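Long-range contacts in phosphoglycerol transferase GacH (Streptococcus pyogenes MGAS5005, PDB 6DGM), which probably transfers glycerol phosphate groups onto streptococcal rhamnose polysaccharide, this chain being its manganese-binding sulfatase-family domain, cut from a membrane protein: residues A[131-136]-A[195-200]; A[270-275]-A[289-294]. All coordinates share one frame; numbering follows the deposited sequence.

Contact 1: A[131-136]-A[195-200]; sequences QGKNRI and PSESQF
The Asn134 amide and the Glu197 carboxylate meet with their planes 40° apart. Asn134 ND2 donates to Glu197 OE1 over 2.9 Å, reaching it on the anti side and 32° out of the carboxylate plane. Gly132 CA lies 3.7 Å above one face of the Arg135 guanidinium, offset toward its rim. The contact is the parallel pairing at the start of strands 135-139 and 200-204 in the mixed sheet of this alkaline phosphatase-like domain. Phe200 N donates to Asn134 O, and Ile136 N to Phe200 O, both at 2.9 Å. Arg135 and Phe200 send their side chains to the same face of the sheet, where the Phe200 ring packs edge-to-face with Tyr43. Arg135 bonds through NH2 to Tyr130 O. The Glu197 chain bends at chi2 (-72°), which turns its carboxylate back to Asn134. A water bound to Glu197 OE1 also takes bonds from Gln131 NE2 and Lys133 NZ. The direct salt bridge from Lys133 NZ to Glu197 OE2 is long, 3.9 Å. The Gln199 amide is held by Asn194 N at OE1 and Leu192 O at NE2; NE2 also donates to a second water. That water donates to Asn134 OD1 at 2.8 Å.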
# COMPACT_ATOMS: atom_id res chain seq x y z
N GLN A 131 -7.59 18.05 -3.96
CA GLN A 131 -7.32 18.94 -5.08
C GLN A 131 -6.08 18.47 -5.83
O GLN A 131 -5.13 17.96 -5.23
CB GLN A 131 -7.09 20.36 -4.56
CG GLN A 131 -8.33 20.93 -3.87
CD GLN A 131 -8.09 22.29 -3.28
OE1 GLN A 131 -7.80 23.26 -4.00
NE2 GLN A 131 -8.19 22.39 -1.95
N GLY A 132 -6.09 18.63 -7.15
CA GLY A 132 -4.94 18.26 -7.94
C GLY A 132 -3.65 18.90 -7.46
O GLY A 132 -2.61 18.24 -7.41
N LYS A 133 -3.71 20.19 -7.10
CA LYS A 133 -2.54 20.89 -6.57
C LYS A 133 -1.98 20.26 -5.30
O LYS A 133 -0.82 20.54 -4.93
CB LYS A 133 -2.88 22.37 -6.29
CG LYS A 133 -3.75 22.61 -5.09
CD LYS A 133 -3.94 24.10 -4.83
CE LYS A 133 -4.82 24.31 -3.63
NZ LYS A 133 -5.10 25.76 -3.43
N ASN A 134 -2.75 19.41 -4.62
CA ASN A 134 -2.35 18.82 -3.34
C ASN A 134 -2.08 17.33 -3.44
O ASN A 134 -2.04 16.63 -2.42
CB ASN A 134 -3.42 19.11 -2.28
CG ASN A 134 -3.46 20.56 -1.90
OD1 ASN A 134 -2.43 21.25 -1.88
ND2 ASN A 134 -4.66 21.06 -1.61
N ARG A 135 -1.91 16.82 -4.67
CA ARG A 135 -1.57 15.42 -4.89
C ARG A 135 -0.10 15.35 -5.26
O ARG A 135 0.32 15.93 -6.26
CB ARG A 135 -2.38 14.84 -6.05
CG ARG A 135 -3.88 14.83 -5.85
CD ARG A 135 -4.59 14.42 -7.15
NE ARG A 135 -6.01 14.75 -7.04
CZ ARG A 135 -6.83 14.91 -8.07
NH1 ARG A 135 -6.37 14.75 -9.30
NH2 ARG A 135 -8.11 15.24 -7.86
N ILE A 136 0.68 14.62 -4.47
CA ILE A 136 2.14 14.59 -4.62
C ILE A 136 2.62 13.16 -4.64
O ILE A 136 2.30 12.39 -3.73
CB ILE A 136 2.82 15.36 -3.46
CG1 ILE A 136 2.36 16.82 -3.44
CG2 ILE A 136 4.35 15.21 -3.56
CD1 ILE A 136 2.81 17.61 -2.20
N PRO A 195 0.27 22.59 6.34
CA PRO A 195 -0.87 22.43 7.25
C PRO A 195 -2.12 23.18 6.83
O PRO A 195 -3.19 22.91 7.39
CB PRO A 195 -0.34 22.95 8.59
CG PRO A 195 1.14 23.05 8.46
CD PRO A 195 1.45 23.19 7.00
N SER A 196 -2.02 24.14 5.91
CA SER A 196 -3.19 24.87 5.42
C SER A 196 -3.94 24.13 4.34
O SER A 196 -4.97 24.63 3.86
CB SER A 196 -2.75 26.22 4.86
OG SER A 196 -2.17 27.01 5.87
N GLU A 197 -3.46 22.95 3.94
CA GLU A 197 -4.09 22.17 2.89
C GLU A 197 -4.26 20.73 3.35
O GLU A 197 -3.55 20.26 4.24
CB GLU A 197 -3.23 22.15 1.62
CG GLU A 197 -2.90 23.51 1.04
CD GLU A 197 -4.07 24.19 0.38
OE1 GLU A 197 -5.01 23.51 -0.11
OE2 GLU A 197 -4.07 25.45 0.34
N SER A 198 -5.21 20.04 2.74
CA SER A 198 -5.31 18.59 2.83
C SER A 198 -4.61 18.00 1.62
O SER A 198 -4.98 18.28 0.47
CB SER A 198 -6.78 18.15 2.86
OG SER A 198 -7.38 18.54 4.08
N GLN A 199 -3.59 17.17 1.88
CA GLN A 199 -2.72 16.65 0.85
C GLN A 199 -2.75 15.13 0.82
O GLN A 199 -2.98 14.47 1.84
CB GLN A 199 -1.27 17.12 1.08
CG GLN A 199 -1.10 18.62 1.03
CD GLN A 199 0.25 19.03 1.57
OE1 GLN A 199 0.55 18.81 2.75
NE2 GLN A 199 1.09 19.58 0.71
N PHE A 200 -2.53 14.58 -0.37
CA PHE A 200 -2.34 13.15 -0.55
C PHE A 200 -0.96 12.90 -1.13
O PHE A 200 -0.63 13.42 -2.21
CB PHE A 200 -3.40 12.52 -1.45
CG PHE A 200 -3.15 11.06 -1.68
CD1 PHE A 200 -3.48 10.14 -0.70
CD2 PHE A 200 -2.52 10.61 -2.82
CE1 PHE A 200 -3.22 8.81 -0.87
CE2 PHE A 200 -2.24 9.27 -2.99
CZ PHE A 200 -2.60 8.38 -2.00
O HOH W 1 -6.93 18.99 -1.29
O HOH W 2 -6.93 25.07 -0.87
O HOH W 3 0.34 20.83 -1.87

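Contact 2: A[270-275]-A[289-294]; sequences DHLPGL and YLTDYF. With MN (manganese (II) ion), chain C.
Thr291 points its CB toward the loop 270-275, while Asp270 and His271 point theirs away from the strand. Their first torsions, 54° and 49°, set CG between backbone N and carbonyl carbon, and bring Asp270 OD2 to manganese at 2.1 Å and His271 NE2 to the same ion. The Thr291 methyl, CG2, lies against the backbone of His271, 3.6 Å from CA. Its hydroxyl OG1 goes to Gly269 O, at the end of the neighbouring strand 263-269. Leu272 reaches across with one branch, and its CD1 sits 3.6 Å from Leu290 O. These van der Waals contacts bury Leu290 N, which has no partner in the model. Glu47 and Thr89 also bind manganese, and His271 touches the bound sn-glycerol-1-phosphate. Asp270 OD1 lies over one face of the His271 ring, near its rim and 3.4 Å above the plane. It accepts a bond from Ser48 N. The other ring nitrogen is held as well: His271 ND1 donates to Leu272 O over 2.8 Å at 170°, the oxygen close to the ring plane, the donor above the carbonyl plane. With ND1 a donor and NE2 on manganese, both ring nitrogens are engaged, which sets the ring's rotation.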
# COMPACT_ATOMS: atom_id res chain seq x y z
N ASP A 270 6.25 -3.71 0.41
CA ASP A 270 5.58 -4.21 -0.79
C ASP A 270 5.71 -5.72 -0.96
O ASP A 270 4.79 -6.36 -1.48
CB ASP A 270 6.03 -3.45 -2.05
CG ASP A 270 7.55 -3.44 -2.26
OD1 ASP A 270 8.33 -3.74 -1.33
OD2 ASP A 270 7.97 -3.14 -3.40
N HIS A 271 6.86 -6.29 -0.60
CA HIS A 271 7.16 -7.71 -0.74
C HIS A 271 8.42 -7.95 0.07
O HIS A 271 9.12 -7.00 0.45
CB HIS A 271 7.41 -8.11 -2.21
CG HIS A 271 8.38 -7.19 -2.89
ND1 HIS A 271 9.74 -7.25 -2.66
CD2 HIS A 271 8.19 -6.16 -3.74
CE1 HIS A 271 10.34 -6.29 -3.35
NE2 HIS A 271 9.42 -5.62 -4.01
N LEU A 272 8.70 -9.22 0.35
CA LEU A 272 9.95 -9.58 1.00
C LEU A 272 11.12 -9.29 0.06
O LEU A 272 10.96 -9.33 -1.17
CB LEU A 272 9.97 -11.07 1.35
CG LEU A 272 9.46 -11.44 2.74
CD1 LEU A 272 7.95 -11.28 2.86
CD2 LEU A 272 9.87 -12.84 3.12
N PRO A 273 12.31 -9.02 0.61
CA PRO A 273 13.51 -8.96 -0.23
C PRO A 273 13.79 -10.32 -0.84
O PRO A 273 13.58 -11.36 -0.21
CB PRO A 273 14.60 -8.57 0.75
CG PRO A 273 14.14 -9.18 2.05
CD PRO A 273 12.64 -8.95 2.05
N GLY A 274 14.31 -10.32 -2.08
CA GLY A 274 14.57 -11.56 -2.78
C GLY A 274 15.94 -12.10 -2.42
O GLY A 274 16.84 -12.17 -3.28
N LEU A 275 16.13 -12.42 -1.15
CA LEU A 275 17.40 -12.97 -0.71
C LEU A 275 17.30 -14.31 -0.01
O LEU A 275 18.34 -14.93 0.22
CB LEU A 275 18.14 -11.99 0.21
CG LEU A 275 17.42 -11.56 1.50
CD1 LEU A 275 17.56 -12.56 2.63
CD2 LEU A 275 17.92 -10.18 1.92
N TYR A 289 5.27 -14.35 1.58
CA TYR A 289 4.44 -13.32 0.97
C TYR A 289 3.74 -12.43 2.00
O TYR A 289 2.75 -11.77 1.66
CB TYR A 289 3.40 -13.95 0.03
CG TYR A 289 4.07 -14.74 -1.07
CD1 TYR A 289 4.50 -14.10 -2.22
CD2 TYR A 289 4.30 -16.11 -0.95
CE1 TYR A 289 5.12 -14.81 -3.24
CE2 TYR A 289 4.94 -16.82 -1.96
CZ TYR A 289 5.35 -16.16 -3.10
OH TYR A 289 5.98 -16.85 -4.11
N LEU A 290 4.25 -12.36 3.23
CA LEU A 290 3.61 -11.58 4.28
C LEU A 290 4.57 -10.50 4.78
O LEU A 290 5.55 -10.80 5.47
CB LEU A 290 3.16 -12.48 5.43
CG LEU A 290 2.02 -13.44 5.09
CD1 LEU A 290 1.79 -14.43 6.20
CD2 LEU A 290 0.74 -12.65 4.79
N THR A 291 4.23 -9.24 4.48
CA THR A 291 5.00 -8.09 4.94
C THR A 291 4.26 -7.40 6.09
O THR A 291 3.14 -7.75 6.45
CB THR A 291 5.19 -7.10 3.79
OG1 THR A 291 3.91 -6.53 3.46
CG2 THR A 291 5.77 -7.77 2.56
N ASP A 292 4.91 -6.38 6.65
CA ASP A 292 4.34 -5.58 7.74
C ASP A 292 3.61 -4.35 7.21
O ASP A 292 4.02 -3.75 6.22
CB ASP A 292 5.48 -5.11 8.66
CG ASP A 292 6.23 -6.27 9.26
OD1 ASP A 292 7.18 -6.77 8.61
OD2 ASP A 292 5.84 -6.71 10.38
N TYR A 293 2.52 -3.99 7.89
CA TYR A 293 1.87 -2.72 7.61
C TYR A 293 1.39 -2.09 8.91
O TYR A 293 1.15 -2.76 9.92
CB TYR A 293 0.67 -2.85 6.64
CG TYR A 293 -0.63 -3.21 7.34
CD1 TYR A 293 -1.48 -2.22 7.81
CD2 TYR A 293 -1.00 -4.55 7.55
CE1 TYR A 293 -2.65 -2.54 8.47
CE2 TYR A 293 -2.17 -4.87 8.22
CZ TYR A 293 -2.99 -3.86 8.67
OH TYR A 293 -4.17 -4.14 9.33
N PHE A 294 1.24 -0.77 8.88
CA PHE A 294 0.52 -0.05 9.92
C PHE A 294 -0.20 1.15 9.32
O PHE A 294 0.16 1.65 8.25
CB PHE A 294 1.41 0.34 11.12
CG PHE A 294 2.50 1.35 10.81
CD1 PHE A 294 2.20 2.69 10.66
CD2 PHE A 294 3.83 0.96 10.76
CE1 PHE A 294 3.18 3.62 10.41
CE2 PHE A 294 4.83 1.90 10.52
CZ PHE A 294 4.51 3.23 10.35
MN MN C . 9.70 -3.53 -4.47

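Overall arrangement
Both contacts reach the same mixed sheet, on opposite sides of the chain's centre. Their centres are 29 Å apart and their nearest atoms about 12 Å, so they do not touch. Contact 1 lies at the start of two parallel strands, about 19 Å from the chain's centre and away from the annotated sites. Contact 2 is more central, about 11 Å from that centre, and carries two manganese ligands. The link between them is the sheet: strands 40-46 and 263-269 lie between 200-204 and 290-297. Strand 135-139, which begins in contact 1, ends at His139 of the sn-glycerol-1-phosphate pocket, to which His271 of contact 2 also belongs.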